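Local coordinates for protein beta sliding clamp (Streptococcus pneumoniae, PDB 2AWA) that probably forms a ring-shaped head-to-tail homodimer around DNA that tethers DNA polymerases and other proteins and makes replication processive, at residues Leu22-Gln25 against Ala26-Thr30; Asn282-Gln285 against Ser286-Ala290; Phe362-Ala365 against Val366-Phe369. All coordinates share one frame; numbering follows the deposited sequence.

Interaction 1 (Leu22-Gln25 against Ala26-Thr30); sequences LFLQ and ALNTT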
loop_
_atom_site.group_PDB
_atom_site.type_symbol
_atom_site.label_atom_id
_atom_site.label_comp_id
_atom_site.label_asym_id
_atom_site.label_seq_id
_atom_site.Cartn_x
_atom_site.Cartn_y
_atom_site.Cartn_z
ATOM N N LEU B 22 13.442 3.307 -20.791
ATOM C CA LEU B 22 14.578 4.076 -20.295
ATOM C C LEU B 22 14.158 5.520 -20.036
ATOM O O LEU B 22 14.616 6.130 -19.059
ATOM C CB LEU B 22 15.770 4.019 -21.244
ATOM C CG LEU B 22 17.056 4.553 -20.592
ATOM C CD1 LEU B 22 18.250 3.675 -20.919
ATOM C CD2 LEU B 22 17.325 5.997 -20.987
ATOM N N PHE B 23 13.268 6.045 -20.888
ATOM C CA PHE B 23 12.712 7.387 -20.705
ATOM C C PHE B 23 11.965 7.416 -19.397
ATOM O O PHE B 23 12.234 8.249 -18.542
ATOM C CB PHE B 23 11.783 7.739 -21.871
ATOM C CG PHE B 23 11.336 9.193 -21.920
ATOM C CD1 PHE B 23 12.206 10.231 -21.658
ATOM C CD2 PHE B 23 10.051 9.513 -22.332
ATOM C CE1 PHE B 23 11.785 11.546 -21.733
ATOM C CE2 PHE B 23 9.636 10.829 -22.416
ATOM C CZ PHE B 23 10.505 11.843 -22.107
ATOM N N LEU B 24 11.042 6.469 -19.231
ATOM C CA LEU B 24 10.190 6.418 -18.040
ATOM C C LEU B 24 11.002 6.320 -16.755
ATOM O O LEU B 24 10.604 6.862 -15.725
ATOM C CB LEU B 24 9.216 5.239 -18.119
ATOM C CG LEU B 24 8.090 5.222 -17.086
ATOM C CD1 LEU B 24 7.197 6.462 -17.189
ATOM C CD2 LEU B 24 7.254 3.975 -17.263
ATOM N N GLN B 25 12.132 5.626 -16.811
ATOM C CA GLN B 25 12.964 5.477 -15.632
ATOM C C GLN B 25 13.569 6.819 -15.269
ATOM O O GLN B 25 13.461 7.258 -14.151
ATOM C CB GLN B 25 14.069 4.444 -15.854
ATOM C CG GLN B 25 14.784 4.105 -14.565
ATOM C CD GLN B 25 16.089 3.394 -14.772
ATOM O OE1 GLN B 25 16.303 2.742 -15.796
ATOM N NE2 GLN B 25 16.982 3.515 -13.794
ATOM N N ALA B 26 14.201 7.467 -16.232
ATOM C CA ALA B 26 14.728 8.808 -16.044
ATOM C C ALA B 26 13.681 9.788 -15.520
ATOM O O ALA B 26 13.985 10.577 -14.623
ATOM C CB ALA B 26 15.331 9.320 -17.329
ATOM N N LEU B 27 12.449 9.739 -16.040
ATOM C CA LEU B 27 11.398 10.633 -15.522
ATOM C C LEU B 27 11.094 10.354 -14.042
ATOM O O LEU B 27 10.871 11.298 -13.273
ATOM C CB LEU B 27 10.115 10.563 -16.350
ATOM C CG LEU B 27 10.229 11.138 -17.772
ATOM C CD1 LEU B 27 9.072 10.698 -18.677
ATOM C CD2 LEU B 27 10.347 12.662 -17.780
ATOM N N ASN B 28 11.110 9.069 -13.661
ATOM C CA ASN B 28 10.783 8.652 -12.321
ATOM C C ASN B 28 11.844 9.033 -11.325
ATOM O O ASN B 28 11.547 9.340 -10.163
ATOM C CB ASN B 28 10.530 7.155 -12.276
ATOM C CG ASN B 28 9.130 6.787 -12.752
ATOM O OD1 ASN B 28 8.189 7.577 -12.645
ATOM N ND2 ASN B 28 8.989 5.587 -13.277
ATOM N N THR B 29 13.088 9.026 -11.778
ATOM C CA THR B 29 14.186 9.502 -10.981
ATOM C C THR B 29 14.043 10.985 -10.797
ATOM O O THR B 29 14.215 11.482 -9.699
ATOM C CB THR B 29 15.514 9.221 -11.673
ATOM O OG1 THR B 29 15.675 7.820 -11.777
ATOM C CG2 THR B 29 16.684 9.779 -10.880
ATOM N N THR B 30 13.744 11.701 -11.872
ATOM C CA THR B 30 13.669 13.157 -11.775
ATOM C C THR B 30 12.498 13.588 -10.892
ATOM O O THR B 30 12.612 14.526 -10.117
ATOM C CB THR B 30 13.580 13.818 -13.155
ATOM O OG1 THR B 30 14.765 13.496 -13.896
ATOM C CG2 THR B 30 13.486 15.320 -13.024
#

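Interaction 2 (Asn282-Gln285 against Ser286-Ala290); sequences NLRQ and SMERA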
loop_
_atom_site.group_PDB
_atom_site.type_symbol
_atom_site.label_atom_id
_atom_site.label_comp_id
_atom_site.label_asym_id
_atom_site.label_seq_id
_atom_site.Cartn_x
_atom_site.Cartn_y
_atom_site.Cartn_z
ATOM N N ASN B 282 15.950 -10.442 18.614
ATOM C CA ASN B 282 15.111 -10.822 19.750
ATOM C C ASN B 282 14.750 -9.631 20.575
ATOM O O ASN B 282 13.632 -9.521 21.017
ATOM C CB ASN B 282 15.808 -11.836 20.650
ATOM C CG ASN B 282 15.922 -13.187 20.014
ATOM O OD1 ASN B 282 15.393 -13.421 18.913
ATOM N ND2 ASN B 282 16.625 -14.102 20.692
ATOM N N LEU B 283 15.699 -8.730 20.793
ATOM C CA LEU B 283 15.398 -7.525 21.531
ATOM C C LEU B 283 14.389 -6.675 20.753
ATOM O O LEU B 283 13.416 -6.212 21.313
ATOM C CB LEU B 283 16.674 -6.758 21.852
ATOM C CG LEU B 283 16.505 -5.509 22.725
ATOM C CD1 LEU B 283 15.619 -5.716 23.990
ATOM C CD2 LEU B 283 17.866 -5.014 23.093
ATOM N N ARG B 284 14.585 -6.504 19.456
ATOM C CA ARG B 284 13.625 -5.738 18.673
ATOM C C ARG B 284 12.221 -6.296 18.848
ATOM O O ARG B 284 11.271 -5.550 19.044
ATOM C CB ARG B 284 13.973 -5.712 17.185
ATOM C CG ARG B 284 13.239 -4.596 16.424
ATOM C CD ARG B 284 13.505 -4.630 14.935
ATOM N NE ARG B 284 12.869 -5.794 14.331
ATOM C CZ ARG B 284 13.489 -6.904 13.917
ATOM N NH1 ARG B 284 14.809 -7.051 13.997
ATOM N NH2 ARG B 284 12.765 -7.891 13.398
ATOM N N GLN B 285 12.075 -7.604 18.791
ATOM C CA GLN B 285 10.741 -8.182 18.877
ATOM C C GLN B 285 10.152 -7.976 20.258
ATOM O O GLN B 285 8.948 -7.798 20.392
ATOM C CB GLN B 285 10.768 -9.647 18.484
ATOM C CG GLN B 285 11.131 -9.835 17.000
ATOM C CD GLN B 285 11.486 -11.257 16.631
ATOM O OE1 GLN B 285 11.694 -12.111 17.488
ATOM N NE2 GLN B 285 11.568 -11.513 15.341
ATOM N N SER B 286 11.001 -7.958 21.280
ATOM C CA SER B 286 10.540 -7.683 22.644
ATOM C C SER B 286 10.067 -6.253 22.819
ATOM O O SER B 286 9.085 -6.010 23.498
ATOM C CB SER B 286 11.644 -7.960 23.656
ATOM O OG SER B 286 11.799 -9.348 23.826
HETATM N N MSE B 287 10.792 -5.309 22.223
HETATM C CA MSE B 287 10.445 -3.901 22.296
HETATM C C MSE B 287 9.192 -3.514 21.522
HETATM O O MSE B 287 8.477 -2.590 21.915
HETATM C CB MSE B 287 11.623 -3.084 21.805
HETATM C CG MSE B 287 12.800 -3.143 22.732
HETATM SE SE MSE B 287 12.337 -2.687 24.614
HETATM C CE MSE B 287 12.102 -4.506 25.384
ATOM N N GLU B 288 8.928 -4.222 20.428
ATOM C CA GLU B 288 7.725 -4.019 19.620
ATOM C C GLU B 288 6.475 -4.521 20.313
ATOM O O GLU B 288 5.397 -3.937 20.158
ATOM C CB GLU B 288 7.881 -4.707 18.273
ATOM C CG GLU B 288 9.100 -4.184 17.526
ATOM C CD GLU B 288 8.981 -4.182 16.036
ATOM O OE1 GLU B 288 7.949 -3.693 15.524
ATOM O OE2 GLU B 288 9.955 -4.625 15.375
ATOM N N ARG B 289 6.620 -5.607 21.061
ATOM C CA ARG B 289 5.555 -6.111 21.905
ATOM C C ARG B 289 5.280 -5.103 23.017
ATOM O O ARG B 289 4.145 -4.668 23.222
ATOM C CB ARG B 289 5.927 -7.492 22.492
ATOM C CG ARG B 289 5.420 -8.694 21.668
ATOM C CD ARG B 289 5.647 -10.053 22.374
ATOM N NE ARG B 289 7.063 -10.309 22.650
ATOM C CZ ARG B 289 7.915 -10.906 21.820
ATOM N NH1 ARG B 289 7.533 -11.325 20.634
ATOM N NH2 ARG B 289 9.176 -11.061 22.179
ATOM N N ALA B 290 6.334 -4.739 23.730
ATOM C CA ALA B 290 6.270 -3.660 24.700
ATOM C C ALA B 290 5.558 -2.432 24.128
ATOM O O ALA B 290 4.710 -1.847 24.776
ATOM C CB ALA B 290 7.660 -3.290 25.143
#

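Interaction 3 (Phe362-Ala365 against Val366-Phe369); sequences FISA and VRPF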
loop_
_atom_site.group_PDB
_atom_site.type_symbol
_atom_site.label_atom_id
_atom_site.label_comp_id
_atom_site.label_asym_id
_atom_site.label_seq_id
_atom_site.Cartn_x
_atom_site.Cartn_y
_atom_site.Cartn_z
ATOM N N PHE B 362 25.036 1.272 30.407
ATOM C CA PHE B 362 24.207 2.174 31.188
ATOM C C PHE B 362 24.999 2.833 32.296
ATOM O O PHE B 362 26.051 2.345 32.693
ATOM C CB PHE B 362 23.090 1.404 31.886
ATOM C CG PHE B 362 22.140 0.713 30.980
ATOM C CD1 PHE B 362 21.082 1.389 30.422
ATOM C CD2 PHE B 362 22.244 -0.644 30.756
ATOM C CE1 PHE B 362 20.158 0.726 29.628
ATOM C CE2 PHE B 362 21.337 -1.297 29.966
ATOM C CZ PHE B 362 20.295 -0.609 29.399
ATOM N N ILE B 363 24.456 3.926 32.818
ATOM C CA ILE B 363 25.012 4.593 33.986
ATOM C C ILE B 363 24.037 4.561 35.155
ATOM O O ILE B 363 24.371 4.108 36.246
ATOM C CB ILE B 363 25.349 6.046 33.687
ATOM C CG1 ILE B 363 26.291 6.111 32.475
ATOM C CG2 ILE B 363 25.926 6.708 34.943
ATOM C CD1 ILE B 363 27.343 7.219 32.514
ATOM N N SER B 364 22.830 5.056 34.917
ATOM C CA SER B 364 21.824 5.177 35.952
ATOM C C SER B 364 20.479 5.188 35.272
ATOM O O SER B 364 20.409 5.094 34.059
ATOM C CB SER B 364 22.033 6.475 36.717
ATOM O OG SER B 364 22.041 7.551 35.802
ATOM N N ALA B 365 19.418 5.312 36.053
ATOM C CA ALA B 365 18.084 5.365 35.509
ATOM C C ALA B 365 17.812 6.702 34.822
ATOM O O ALA B 365 16.880 6.802 34.022
ATOM C CB ALA B 365 17.074 5.111 36.596
ATOM N N VAL B 366 18.629 7.712 35.103
ATOM C CA VAL B 366 18.391 9.048 34.571
ATOM C C VAL B 366 19.422 9.551 33.576
ATOM O O VAL B 366 19.185 10.566 32.932
ATOM C CB VAL B 366 18.280 10.116 35.686
ATOM C CG1 VAL B 366 17.228 9.711 36.703
ATOM C CG2 VAL B 366 19.626 10.367 36.356
ATOM N N ARG B 367 20.554 8.876 33.440
ATOM C CA ARG B 367 21.543 9.305 32.449
ATOM C C ARG B 367 21.406 8.531 31.130
ATOM O O ARG B 367 20.970 7.371 31.109
ATOM C CB ARG B 367 22.959 9.219 33.006
ATOM C CG ARG B 367 23.200 10.198 34.159
ATOM C CD ARG B 367 24.559 10.887 34.075
ATOM N NE ARG B 367 24.540 12.046 33.167
ATOM C CZ ARG B 367 25.239 12.163 32.029
ATOM N NH1 ARG B 367 26.050 11.189 31.602
ATOM N NH2 ARG B 367 25.129 13.281 31.307
ATOM N N PRO B 368 21.684 9.203 30.008
ATOM C CA PRO B 368 21.651 8.540 28.706
ATOM C C PRO B 368 22.451 7.272 28.683
ATOM O O PRO B 368 23.459 7.202 29.364
ATOM C CB PRO B 368 22.267 9.582 27.780
ATOM C CG PRO B 368 21.842 10.850 28.376
ATOM C CD PRO B 368 21.916 10.648 29.861
ATOM N N PHE B 369 21.996 6.283 27.916
ATOM C CA PHE B 369 22.757 5.053 27.759
ATOM C C PHE B 369 23.263 4.840 26.315
ATOM O O PHE B 369 22.746 5.446 25.396
ATOM C CB PHE B 369 21.955 3.868 28.298
ATOM C CG PHE B 369 20.651 3.625 27.622
ATOM C CD1 PHE B 369 20.566 2.755 26.542
ATOM C CD2 PHE B 369 19.476 4.171 28.126
ATOM C CE1 PHE B 369 19.313 2.471 25.933
ATOM C CE2 PHE B 369 18.215 3.891 27.522
ATOM C CZ PHE B 369 18.143 3.050 26.435
#

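Interaction 1 (Leu22-Gln25 against Ala26-Thr30)
The backbone runs as continuous alpha-helix from L22 to T30, with A26 N, L27 N, N28 N and T29 N donating to the carbonyls of L22, F23, L24 and Q25; the A26 N to L22 O bond is 3.2 Å long. On the inward side L27 lays its CD1 methyl over the centre of the F23 ring, 3.8 Å from the centroid and only 13° off the normal, a clear CH-pi contact. CG of F23 lies opposite the backbone N (chi1 -170°), and the ring is placed so that one face meets the L27 methyl. This is helix 20-31 of the N-terminal domain, one of its two helices: L27 also packs on F94 and I95 of helix 91-100 and on L57 of strand 54-60, while A26 sits on L57 and I70 of the sheet. Beside helix 91-100, where L24 packs on S99 and N28 on I95, L24 CG lies 3.9 Å from N28 ND2. Threonines double up on backbone acceptors further along. T29 OG1 makes a weak 3.3 Å bond to Q25 O, and T30 OG1 bonds A26 O at 3.1 Å. T30 N reaches A26 O from the other face of the carbonyl, and N68 ND2 donates to it as well.

Interaction 2 (Asn282-Gln285 against Ser286-Ala290)
Helix 280-294 of the C-terminal domain carries this contact, a stretch of about two and a half turns of alpha-helix on which R284 and E288, L283 and M287, and Q285 and R289 face one another four residues apart. It packs beside helix 343-351 and against a sheet that includes strands 302-307 and 321-327. The i to i+4 bonds are regular, with M287 N to L283 O at 2.9 Å. R284 and E288 run side by side, pointing the same way, and form a salt bridge in which NE of R284 meets OE2 of E288 at 3.3 Å. The bond is weak and bent, 136° at the hydrogen, and the guanidinium and carboxylate planes stand 65° apart, so this is no two-pronged pairing; K351 adds a long, weak ion pair to the same OE2. On the buried side L283 CD1 touches CE of M287, a selenomethionine, at 4.0 Å. The chain of M287 folds at chi2 (-52°) and beyond, and the side chain also packs on L346, I347 and V302. S286 OG is hydrogen-bonded to E325, which also takes a salt bridge from R289 NE. NH1 of R289 reaches further, to S100 O of the second subunit, so this end of the stretch borders the head-to-tail interface. Over one face of the R289 guanidinium sits Q285 O, 3.6 Å above the plane and over its centre.

Interaction 3 (Phe362-Ala365 against Val366-Phe369)
F362 and F369 close the base of this hairpin loop, where their CA atoms come within 4.7 Å as the chain doubles back. The side chains lie alongside each other and point the same way. CD1 of F362 presses on CB of F369 at 3.4 Å, and CE1 of F362 stands over one face of the F369 ring, 3.5 Å above its plane but displaced toward the rim. With the planes at 45° and centroids 4.9 Å apart, the pair is oblique. F369 holds its CG between its own N and carbonyl carbon (chi1 61°), the crowded position, which swings the ring alongside F362.

Hydrogen bonding is concentrated at the turn, where a single hydroxyl serves two backbone N-H groups. S364 OG accepts from R367 N at 3.1 Å and, more weakly, from V366 N at 3.5 Å; the second, from the residue two further on, is the pattern of an ST turn, though weak here. A chi1 of 55° sets OG between its own N and carbonyl carbon, within reach of both donors, and it also lies 3.3 Å from R367 CG.

Apolar contact is slighter: I363 CB meets R367 CB at 4.0 Å. R367 is exposed and touches a crystal neighbour.

The loop joins the adjacent antiparallel strands 357-362 and 369-373. I363 O is hydrogen-bonded to N273 ND2 and the I363 side chain rests on P269 and F272. F362 packs on T274 and I276 of strand 274-279 and on L337 and I339 of strand 337-341, whose F341 meets the F369 ring edge-to-face.

The three contacts come in series along the chain, and none touches another. Interaction 1 lies in the N-terminal domain, about 40 Å from interaction 2 and 49 Å from interaction 3, centre to centre, on the opposite side of the chain's centre. Interactions 2 and 3 share the C-terminal domain, their centres about 20 Å apart and nearest atoms about 8 Å. Strand 274-279 ties them together, running beside 357-362 in one antiparallel sheet and leading straight into helix 280-294. The two ends of the arc belong together in the dimer: helix 91-100, which packs against the helix of interaction 1, contributes S100 to R289 of the other subunit, consistent with head-to-tail ring closure.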